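Side-chain contacts in PLP-Dependent L-Arginine Hydroxylase MppP (Streptomyces wadayamensis, PDB 6C9B), which is a PLP-dependent oxidase that acts on L-arginine, with 4-hydroxy-2-ketoarginine and 2-ketoarginine as its products: residues B[10-13]-B[14-17]; B[157-160]-B[161-164]; B[281-284]-B[285-289]; B[318-321]-B[322-326]. All coordinates share one frame; numbering follows the deposited sequence.

Contact 1 of 4, residues B[10-13]-B[14-17]; sequences NLTQ and WEYL. With EGV ((4S)-5-carbamimidamido-4-hydroxy-2-oxopentanoic acid), chain F.
Thr-12 and Tyr-16 meet one turn apart on the short helix 11-16, the methyl CG2 of Thr-12 lying 3.5 Å from the phenol OH of Tyr-16 as the two side chains slant past each other. The carbonyl O of Thr-12 sits over one face of the same ring, offset toward its rim, while its bond to Tyr-16 N continues the helix. Gln-13 adds its CG at 4.0 Å from Tyr-16 CE2, with its amide plane only 18° from the ring plane. With CG2 of Thr-12 anti to the backbone N (chi1 of OG1 -61°), OG1 is left facing the bound product, where it accepts from both N01, at 2.9 Å, and N04 of EGV. Glu-15 stretches its extended chain along the same side until OE2 stands 2.4 Å from the ligand carboxylate oxygen O12. The N-cap is Asn-10: its OD1 takes Gln-13 N at 2.9 Å, almost in line with the C=O bond. Its ND2 and the OH of Tyr-16 reach Ser-248 and Leu-251 of the second subunit, and OE1 of Gln-13 takes Glu-9 N. Trp-14 leaves the other flank of the helix, packs on Leu-334 and Pro-335 and meets Trp-323 edge-to-face, while Asn-10 rests on helix 116-124; the helix lies between strand 331-335 and the second subunit, with Thr-12 and Glu-15 at the ligand.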
loop_
_atom_site.group_PDB
_atom_site.type_symbol
_atom_site.label_atom_id
_atom_site.label_comp_id
_atom_site.label_asym_id
_atom_site.label_seq_id
_atom_site.Cartn_x
_atom_site.Cartn_y
_atom_site.Cartn_z
ATOM N N ASN B 10 4.873 16.706 -8.355
ATOM C CA ASN B 10 5.561 16.334 -7.124
ATOM C C ASN B 10 6.795 15.530 -7.514
ATOM O O ASN B 10 6.994 15.210 -8.689
ATOM C CB ASN B 10 4.630 15.554 -6.166
ATOM C CG ASN B 10 4.081 14.268 -6.784
ATOM O OD1 ASN B 10 4.761 13.611 -7.568
ATOM N ND2 ASN B 10 2.848 13.905 -6.424
ATOM N N LEU B 11 7.645 15.230 -6.522
ATOM C CA LEU B 11 8.920 14.562 -6.820
ATOM C C LEU B 11 8.697 13.162 -7.390
ATOM O O LEU B 11 9.455 12.706 -8.258
ATOM C CB LEU B 11 9.813 14.498 -5.564
ATOM C CG LEU B 11 10.237 15.874 -5.051
ATOM C CD1 LEU B 11 10.821 15.745 -3.671
ATOM C CD2 LEU B 11 11.224 16.512 -6.013
ATOM N N THR B 12 7.665 12.459 -6.918
ATOM C CA THR B 12 7.392 11.116 -7.421
ATOM C C THR B 12 7.110 11.137 -8.919
ATOM O O THR B 12 7.519 10.227 -9.648
ATOM C CB THR B 12 6.227 10.508 -6.633
ATOM O OG1 THR B 12 6.609 10.432 -5.252
ATOM C CG2 THR B 12 5.848 9.092 -7.141
ATOM N N GLN B 13 6.434 12.182 -9.406
ATOM C CA GLN B 13 6.162 12.267 -10.839
ATOM C C GLN B 13 7.433 12.533 -11.641
ATOM O O GLN B 13 7.546 12.066 -12.782
ATOM C CB GLN B 13 5.084 13.325 -11.094
ATOM C CG GLN B 13 3.730 12.891 -10.500
ATOM C CD GLN B 13 2.617 13.840 -10.839
ATOM O OE1 GLN B 13 2.790 14.710 -11.680
ATOM N NE2 GLN B 13 1.461 13.681 -10.187
ATOM N N TRP B 14 8.412 13.237 -11.061
ATOM C CA TRP B 14 9.742 13.281 -11.677
ATOM C C TRP B 14 10.393 11.906 -11.675
ATOM O O TRP B 14 11.136 11.561 -12.605
ATOM C CB TRP B 14 10.654 14.255 -10.938
ATOM C CG TRP B 14 10.359 15.688 -11.167
ATOM C CD1 TRP B 14 9.693 16.537 -10.325
ATOM C CD2 TRP B 14 10.742 16.466 -12.306
ATOM N NE1 TRP B 14 9.634 17.795 -10.879
ATOM C CE2 TRP B 14 10.268 17.777 -12.094
ATOM C CE3 TRP B 14 11.436 16.179 -13.483
ATOM C CZ2 TRP B 14 10.466 18.800 -13.022
ATOM C CZ3 TRP B 14 11.631 17.194 -14.401
ATOM C CH2 TRP B 14 11.148 18.489 -14.166
ATOM N N GLU B 15 10.142 11.114 -10.630
ATOM C CA GLU B 15 10.760 9.797 -10.546
ATOM C C GLU B 15 10.148 8.809 -11.538
ATOM O O GLU B 15 10.843 7.894 -11.977
ATOM C CB GLU B 15 10.676 9.265 -9.112
ATOM C CG GLU B 15 11.479 10.135 -8.125
ATOM C CD GLU B 15 11.369 9.700 -6.663
ATOM O OE1 GLU B 15 10.495 8.890 -6.314
ATOM O OE2 GLU B 15 12.192 10.164 -5.856
ATOM N N TYR B 16 8.867 8.962 -11.913
ATOM C CA TYR B 16 8.285 8.064 -12.915
ATOM C C TYR B 16 9.090 8.091 -14.206
ATOM O O TYR B 16 9.208 7.073 -14.904
ATOM C CB TYR B 16 6.828 8.447 -13.229
ATOM C CG TYR B 16 5.858 8.221 -12.092
ATOM C CD1 TYR B 16 5.981 7.117 -11.270
ATOM C CD2 TYR B 16 4.816 9.115 -11.844
ATOM C CE1 TYR B 16 5.099 6.892 -10.219
ATOM C CE2 TYR B 16 3.928 8.908 -10.786
ATOM C CZ TYR B 16 4.080 7.795 -9.972
ATOM O OH TYR B 16 3.224 7.567 -8.906
ATOM N N LEU B 17 9.616 9.266 -14.556
ATOM C CA LEU B 17 10.283 9.453 -15.839
ATOM C C LEU B 17 11.558 8.631 -15.939
ATOM O O LEU B 17 12.027 8.354 -17.054
ATOM C CB LEU B 17 10.612 10.935 -16.036
ATOM C CG LEU B 17 9.442 11.924 -16.031
ATOM C CD1 LEU B 17 9.973 13.346 -15.973
ATOM C CD2 LEU B 17 8.564 11.731 -17.249
HETATM C C10 EGV F . 12.821 9.122 -2.645
HETATM C C02 EGV F . 8.330 7.053 -3.669
HETATM C C03 EGV F . 6.174 8.048 -2.895
HETATM C C06 EGV F . 9.370 7.319 -2.599
HETATM C C07 EGV F . 10.370 8.344 -3.178
HETATM C C09 EGV F . 11.411 8.847 -2.144
HETATM N N01 EGV F . 7.318 8.096 -3.748
HETATM N N04 EGV F . 5.186 9.060 -2.982
HETATM N N05 EGV F . 6.055 7.087 -2.004
HETATM O O08 EGV F . 10.026 6.157 -2.288
HETATM O O11 EGV F . 13.664 9.355 -1.800
HETATM O O12 EGV F . 13.106 9.105 -3.858
HETATM O O13 EGV F . 11.140 9.025 -0.961
#

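Contact 2 of 4, residues B[157-160]-B[161-164]; sequences TPNN and PTGR
Asn-159 and the Gly-163 to Arg-164 link hold a tight loop together: Asn-159 N donates to Arg-164 O at 2.9 Å, Gly-163 N returns to Asn-159 O at 2.8 Å from above the carbonyl plane, and cis peptide bonds precede both Pro-158 and Pro-161. Across the turn, CB of Asn-159 comes 3.3 Å from OG1 of Thr-162, the two side chains crossing at a slant. That hydroxyl lies between backbone N and carbonyl carbon (chi1 69°), which lets it accept Arg-164 N at 3.1 Å in a nearly straight bond (165°) and make an ST turn. Glu-134 bonds to the same OG1 and also to ND2 of Asn-159; ND2 has a further partner in Pro-113 O, and OD1 pairs with Thr-114, so this buried amide is gripped at both ends. The side chain of Asn-160 folds beside the next ring instead, with OD1 3.2 Å from Pro-161 CA. CG anti to the backbone N (chi1 179°) carries the amide into the pocket, where ND2 donates to the ligand oxygen O11 and to O3 of the cofactor-modified residue at position 221. Arg-164 runs outward to a salt bridge with Asp-135. An Asn-Asn-Pro-Thr-Gly loop with a cis Asn-Pro bond, its second asparagine against the cofactor's O3, is characteristic of the PLP site in the aminotransferase family to which this protein belongs.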
loop_
_atom_site.group_PDB
_atom_site.type_symbol
_atom_site.label_atom_id
_atom_site.label_comp_id
_atom_site.label_asym_id
_atom_site.label_seq_id
_atom_site.Cartn_x
_atom_site.Cartn_y
_atom_site.Cartn_z
ATOM N N THR B 157 14.165 11.928 10.272
ATOM C CA THR B 157 15.551 11.828 10.737
ATOM C C THR B 157 16.078 10.414 10.551
ATOM O O THR B 157 15.458 9.443 11.007
ATOM C CB THR B 157 15.704 12.261 12.202
ATOM O OG1 THR B 157 17.076 12.077 12.581
ATOM C CG2 THR B 157 14.790 11.452 13.150
ATOM N N PRO B 158 17.208 10.249 9.846
ATOM C CA PRO B 158 17.947 11.256 9.076
ATOM C C PRO B 158 17.062 11.879 8.032
ATOM O O PRO B 158 16.181 11.216 7.459
ATOM C CB PRO B 158 19.092 10.459 8.447
ATOM C CG PRO B 158 19.232 9.256 9.324
ATOM C CD PRO B 158 17.830 8.927 9.738
ATOM N N ASN B 159 17.234 13.174 7.802
ATOM C CA ASN B 159 16.317 13.821 6.881
ATOM C C ASN B 159 16.627 13.392 5.458
ATOM O O ASN B 159 17.770 13.072 5.101
ATOM C CB ASN B 159 16.376 15.338 6.994
ATOM C CG ASN B 159 15.144 16.025 6.373
ATOM O OD1 ASN B 159 14.113 15.372 6.034
ATOM N ND2 ASN B 159 15.224 17.334 6.229
ATOM N N ASN B 160 15.587 13.372 4.669
ATOM C CA ASN B 160 15.632 13.216 3.212
ATOM C C ASN B 160 15.172 14.557 2.690
ATOM O O ASN B 160 14.002 14.908 2.891
ATOM C CB ASN B 160 14.686 12.098 2.783
ATOM C CG ASN B 160 14.656 11.883 1.309
ATOM O OD1 ASN B 160 15.315 12.584 0.536
ATOM N ND2 ASN B 160 13.932 10.864 0.908
ATOM N N PRO B 161 16.013 15.359 2.030
ATOM C CA PRO B 161 17.220 14.980 1.290
ATOM C C PRO B 161 18.573 15.299 1.906
ATOM O O PRO B 161 19.619 15.026 1.315
ATOM C CB PRO B 161 17.041 15.782 -0.003
ATOM C CG PRO B 161 16.451 17.072 0.492
ATOM C CD PRO B 161 15.496 16.669 1.588
ATOM N N THR B 162 18.595 15.865 3.101
ATOM C CA THR B 162 19.807 16.485 3.599
ATOM C C THR B 162 20.699 15.551 4.403
ATOM O O THR B 162 21.865 15.891 4.642
ATOM C CB THR B 162 19.468 17.656 4.514
ATOM O OG1 THR B 162 18.893 17.124 5.716
ATOM C CG2 THR B 162 18.524 18.655 3.845
ATOM N N GLY B 163 20.177 14.419 4.852
ATOM C CA GLY B 163 20.906 13.518 5.729
ATOM C C GLY B 163 21.065 13.980 7.159
ATOM O O GLY B 163 21.737 13.299 7.942
ATOM N N ARG B 164 20.513 15.128 7.525
ATOM C CA ARG B 164 20.765 15.672 8.846
ATOM C C ARG B 164 20.094 14.802 9.890
ATOM O O ARG B 164 18.922 14.447 9.751
ATOM C CB ARG B 164 20.239 17.104 8.917
ATOM C CG ARG B 164 20.859 17.959 10.002
ATOM C CD ARG B 164 21.264 19.326 9.439
ATOM N NE ARG B 164 21.446 20.308 10.509
ATOM C CZ ARG B 164 21.256 21.619 10.381
ATOM N NH1 ARG B 164 20.879 22.153 9.222
ATOM N NH2 ARG B 164 21.434 22.401 11.437
#

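Contact 3 of 4, residues B[281-284]-B[285-289]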
loop_
_atom_site.group_PDB
_atom_site.type_symbol
_atom_site.label_atom_id
_atom_site.label_comp_id
_atom_site.label_asym_id
_atom_site.label_seq_id
_atom_site.Cartn_x
_atom_site.Cartn_y
_atom_site.Cartn_z
ATOM N N ILE B 281 27.940 2.961 0.291
ATOM C CA ILE B 281 27.402 4.311 0.147
ATOM C C ILE B 281 28.513 5.359 0.238
ATOM O O ILE B 281 28.534 6.323 -0.539
ATOM C CB ILE B 281 26.308 4.544 1.204
ATOM C CG1 ILE B 281 25.127 3.568 0.960
ATOM C CG2 ILE B 281 25.839 6.012 1.197
ATOM C CD1 ILE B 281 24.382 3.734 -0.373
ATOM N N LEU B 282 29.448 5.203 1.191
ATOM C CA LEU B 282 30.578 6.133 1.284
ATOM C C LEU B 282 31.391 6.148 -0.007
ATOM O O LEU B 282 31.790 7.215 -0.496
ATOM C CB LEU B 282 31.462 5.762 2.468
ATOM C CG LEU B 282 32.710 6.629 2.713
ATOM C CD1 LEU B 282 32.364 8.127 2.782
ATOM C CD2 LEU B 282 33.383 6.176 3.990
ATOM N N HIS B 283 31.599 4.977 -0.597
ATOM C CA HIS B 283 32.332 4.901 -1.853
ATOM C C HIS B 283 31.612 5.664 -2.954
ATOM O O HIS B 283 32.228 6.418 -3.718
ATOM C CB HIS B 283 32.503 3.450 -2.274
ATOM C CG HIS B 283 33.216 3.311 -3.572
ATOM N ND1 HIS B 283 34.587 3.361 -3.666
ATOM C CD2 HIS B 283 32.755 3.167 -4.838
ATOM C CE1 HIS B 283 34.947 3.230 -4.930
ATOM N NE2 HIS B 283 33.857 3.110 -5.662
ATOM N N ASN B 284 30.298 5.468 -3.055
ATOM C CA ASN B 284 29.542 6.102 -4.129
ATOM C C ASN B 284 29.436 7.605 -3.913
ATOM O O ASN B 284 29.512 8.377 -4.871
ATOM C CB ASN B 284 28.157 5.473 -4.255
ATOM C CG ASN B 284 28.185 4.171 -5.039
ATOM O OD1 ASN B 284 29.222 3.751 -5.516
ATOM N ND2 ASN B 284 27.031 3.536 -5.165
ATOM N N ARG B 285 29.257 8.047 -2.666
ATOM C CA ARG B 285 29.328 9.477 -2.387
ATOM C C ARG B 285 30.663 10.057 -2.832
ATOM O O ARG B 285 30.716 11.148 -3.418
ATOM C CB ARG B 285 29.103 9.714 -0.893
ATOM C CG ARG B 285 29.357 11.133 -0.442
ATOM C CD ARG B 285 28.704 11.382 0.916
ATOM N NE ARG B 285 27.296 11.718 0.737
ATOM C CZ ARG B 285 26.257 10.939 1.040
ATOM N NH1 ARG B 285 25.036 11.395 0.808
ATOM N NH2 ARG B 285 26.403 9.753 1.619
ATOM N N SER B 286 31.755 9.331 -2.582
ATOM C CA SER B 286 33.082 9.795 -2.969
ATOM C C SER B 286 33.225 9.887 -4.479
ATOM O O SER B 286 33.886 10.804 -4.978
ATOM C CB SER B 286 34.155 8.868 -2.402
ATOM O OG SER B 286 33.978 8.707 -1.007
ATOM N N VAL B 287 32.662 8.937 -5.238
ATOM C CA VAL B 287 32.846 9.052 -6.686
ATOM C C VAL B 287 32.077 10.253 -7.204
ATOM O O VAL B 287 32.553 10.955 -8.102
ATOM C CB VAL B 287 32.489 7.763 -7.474
ATOM C CG1 VAL B 287 32.350 6.535 -6.609
ATOM C CG2 VAL B 287 31.291 7.947 -8.385
ATOM N N VAL B 288 30.901 10.540 -6.618
ATOM C CA VAL B 288 30.135 11.709 -7.049
ATOM C C VAL B 288 30.916 12.986 -6.773
ATOM O O VAL B 288 31.004 13.869 -7.630
ATOM C CB VAL B 288 28.754 11.751 -6.372
ATOM C CG1 VAL B 288 28.043 13.048 -6.714
ATOM C CG2 VAL B 288 27.930 10.560 -6.796
ATOM N N ARG B 289 31.467 13.118 -5.560
ATOM C CA ARG B 289 32.134 14.363 -5.193
ATOM C C ARG B 289 33.442 14.528 -5.956
ATOM O O ARG B 289 33.767 15.633 -6.398
ATOM C CB ARG B 289 32.346 14.413 -3.679
ATOM C CG ARG B 289 31.018 14.496 -2.929
ATOM C CD ARG B 289 31.151 14.699 -1.456
ATOM N NE ARG B 289 29.829 14.839 -0.853
ATOM C CZ ARG B 289 29.613 14.987 0.447
ATOM N NH1 ARG B 289 30.630 15.013 1.303
ATOM N NH2 ARG B 289 28.384 15.118 0.886
#
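Arg-285 and Asn-284 have the most surface buried here, with Val-287 next, and all three sit in the long helix 256-291. Arg-285 turns its guanidinium back over the previous turn: the chain runs extended to CD and then bends (chi3 -83°), so NH2 ends 3.8 Å from CG2 of Ile-281, the two side chains passing at a slant. Its backbone N donates to Ile-281 O at 2.8 Å in an almost straight bond (173°). The charged end is held outside the helix, NE by a salt bridge to Glu-310 and NH2 by Ser-307 O. The amide of Asn-284 goes to Thr-359 through OD1 and to Leu-355 O through ND2, so both polar ends of this buried group have partners. On the next turn, CG2 of Val-288 rests 3.3 Å from Asn-284 O. Val-287 offers CG1 to the imidazole of His-283, 3.8 Å from CD2, though the placing of that methyl is doubtful.

On another side Ser-286 grips Leu-282 O twice, OG at 2.7 Å and N at 3.0 Å, from opposite faces of the carbonyl plane. CD of Arg-285 lies 3.7 Å above the guanidinium plane of Arg-289, over its centre. Val-288 packs on Val-366 and Val-287 lies on Glu-363 of helix 359-372. Arg-285 and Arg-289 both form salt bridges to Glu-310, which join this helix to strand 309-314; one carboxylate shared by two arginines probably offsets much of their mutual repulsion.

Contact 4 of 4, residues B[318-321]-B[322-326]; sequences TGTE and VWEEL
Thr-320 and Glu-324 lie side by side one turn apart, pointing the same way, with the methyl CG2 of Thr-320 3.7 Å from OE2 of Glu-324. Having CG2 anti to the backbone N puts the methyl on this side of Thr-320, while CG of Glu-324 rests 3.2 Å from Thr-320 O, the carbonyl that also accepts Glu-324 N. The first turn is closed by Val-322 N to Thr-318 O at 3.0 Å, a nearly straight bond (172°), and CG2 of Val-322 sits 3.3 Å from that same oxygen. Trp-323 N likewise donates to Gly-319 O at 2.8 Å. CB of Trp-323 lies against Gly-319 O and Thr-320 O, but its indole swings away from the turn.

What fixes this start is a capping box. OG1 of Thr-318 accepts Glu-321 N at 3.1 Å, and OE2 of Glu-321 answers with a weak bond from Thr-318 N at 3.4 Å. Farther out, Trp-323 packs on Leu-17, Phe-332 and Pro-335, and Leu-326 and Val-322 face helix 359-372.

Three carboxylates, of Glu-321, Glu-324 and Glu-325, are kept apart, and Glu-325 has a long, weak ion pair with Arg-317. Glu-321, in the first turn, is probably favoured by the helix dipole, and through its weak bond from Thr-318 N it completes the capping box.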
loop_
_atom_site.group_PDB
_atom_site.type_symbol
_atom_site.label_atom_id
_atom_site.label_comp_id
_atom_site.label_asym_id
_atom_site.label_seq_id
_atom_site.Cartn_x
_atom_site.Cartn_y
_atom_site.Cartn_z
ATOM N N THR B 318 19.480 26.493 -12.919
ATOM C CA THR B 318 18.478 25.851 -12.075
ATOM C C THR B 318 18.543 24.332 -12.200
ATOM O O THR B 318 19.062 23.775 -13.167
ATOM C CB THR B 318 17.068 26.319 -12.428
ATOM O OG1 THR B 318 16.705 25.821 -13.724
ATOM C CG2 THR B 318 16.984 27.851 -12.388
ATOM N N GLY B 319 18.020 23.660 -11.179
ATOM C CA GLY B 319 17.973 22.209 -11.208
ATOM C C GLY B 319 17.085 21.677 -12.309
ATOM O O GLY B 319 17.355 20.609 -12.870
ATOM N N THR B 320 16.007 22.402 -12.622
ATOM C CA THR B 320 15.154 22.033 -13.745
ATOM C C THR B 320 15.926 22.068 -15.061
ATOM O O THR B 320 15.816 21.147 -15.880
ATOM C CB THR B 320 13.939 22.961 -13.785
ATOM O OG1 THR B 320 13.166 22.764 -12.587
ATOM C CG2 THR B 320 13.060 22.665 -14.973
ATOM N N GLU B 321 16.722 23.117 -15.284
ATOM C CA GLU B 321 17.500 23.194 -16.517
ATOM C C GLU B 321 18.578 22.116 -16.562
ATOM O O GLU B 321 18.790 21.484 -17.605
ATOM C CB GLU B 321 18.131 24.580 -16.653
ATOM C CG GLU B 321 17.122 25.711 -16.811
ATOM C CD GLU B 321 17.735 27.077 -16.550
ATOM O OE1 GLU B 321 17.019 28.089 -16.709
ATOM O OE2 GLU B 321 18.931 27.139 -16.182
ATOM N N VAL B 322 19.284 21.902 -15.451
ATOM C CA VAL B 322 20.268 20.820 -15.393
ATOM C C VAL B 322 19.592 19.488 -15.671
ATOM O O VAL B 322 20.109 18.648 -16.422
ATOM C CB VAL B 322 20.972 20.810 -14.024
ATOM C CG1 VAL B 322 21.803 19.540 -13.859
ATOM C CG2 VAL B 322 21.842 22.043 -13.866
ATOM N N TRP B 323 18.431 19.268 -15.059
ATOM C CA TRP B 323 17.699 18.027 -15.280
ATOM C C TRP B 323 17.429 17.813 -16.761
ATOM O O TRP B 323 17.560 16.692 -17.272
ATOM C CB TRP B 323 16.378 18.046 -14.505
ATOM C CG TRP B 323 15.567 16.790 -14.693
ATOM C CD1 TRP B 323 15.559 15.691 -13.881
ATOM C CD2 TRP B 323 14.664 16.497 -15.770
ATOM N NE1 TRP B 323 14.706 14.739 -14.381
ATOM C CE2 TRP B 323 14.144 15.206 -15.539
ATOM C CE3 TRP B 323 14.244 17.202 -16.906
ATOM C CZ2 TRP B 323 13.228 14.602 -16.399
ATOM C CZ3 TRP B 323 13.325 16.595 -17.765
ATOM C CH2 TRP B 323 12.833 15.311 -17.504
ATOM N N GLU B 324 17.022 18.874 -17.464
ATOM C CA GLU B 324 16.632 18.715 -18.863
ATOM C C GLU B 324 17.838 18.415 -19.740
ATOM O O GLU B 324 17.752 17.615 -20.677
ATOM C CB GLU B 324 15.914 19.970 -19.359
ATOM C CG GLU B 324 14.586 20.237 -18.665
ATOM C CD GLU B 324 14.024 21.620 -18.968
ATOM O OE1 GLU B 324 14.742 22.435 -19.587
ATOM O OE2 GLU B 324 12.863 21.891 -18.585
ATOM N N GLU B 325 18.976 19.036 -19.456
ATOM C CA GLU B 325 20.146 18.715 -20.259
ATOM C C GLU B 325 20.648 17.311 -19.941
ATOM O O GLU B 325 21.130 16.601 -20.835
ATOM C CB GLU B 325 21.234 19.756 -20.044
ATOM C CG GLU B 325 21.230 20.843 -21.105
ATOM C CD GLU B 325 22.075 22.041 -20.720
ATOM O OE1 GLU B 325 23.321 21.936 -20.762
ATOM O OE2 GLU B 325 21.489 23.086 -20.364
ATOM N N LEU B 326 20.513 16.885 -18.689
ATOM C CA LEU B 326 20.854 15.511 -18.334
ATOM C C LEU B 326 19.985 14.522 -19.095
ATOM O O LEU B 326 20.480 13.522 -19.628
ATOM C CB LEU B 326 20.681 15.296 -16.831
ATOM C CG LEU B 326 21.867 15.592 -15.935
ATOM C CD1 LEU B 326 21.487 15.139 -14.546
ATOM C CD2 LEU B 326 23.136 14.883 -16.391
#

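How the contacts relate
Taken from the N terminus, all four contacts are local, each closing one or two turns of unbroken chain, and they follow in series without nesting or crossing. Contact 1, on helix 11-16, and contact 2, in the loop after strand 152-156, reach the same bound product from different parts of the chain, their nearest atoms about 7 Å apart. Contact 3 lies on helix 256-291 and contact 4 at the start of helix 319-327, both away from the ligand and each packed on helix 359-372. Only contacts 1 and 4 touch: Trp-14 CZ3 comes 3.4 Å from Trp-323 CD2, joining the N-terminal helix to helix 319-327 beside strand 331-335.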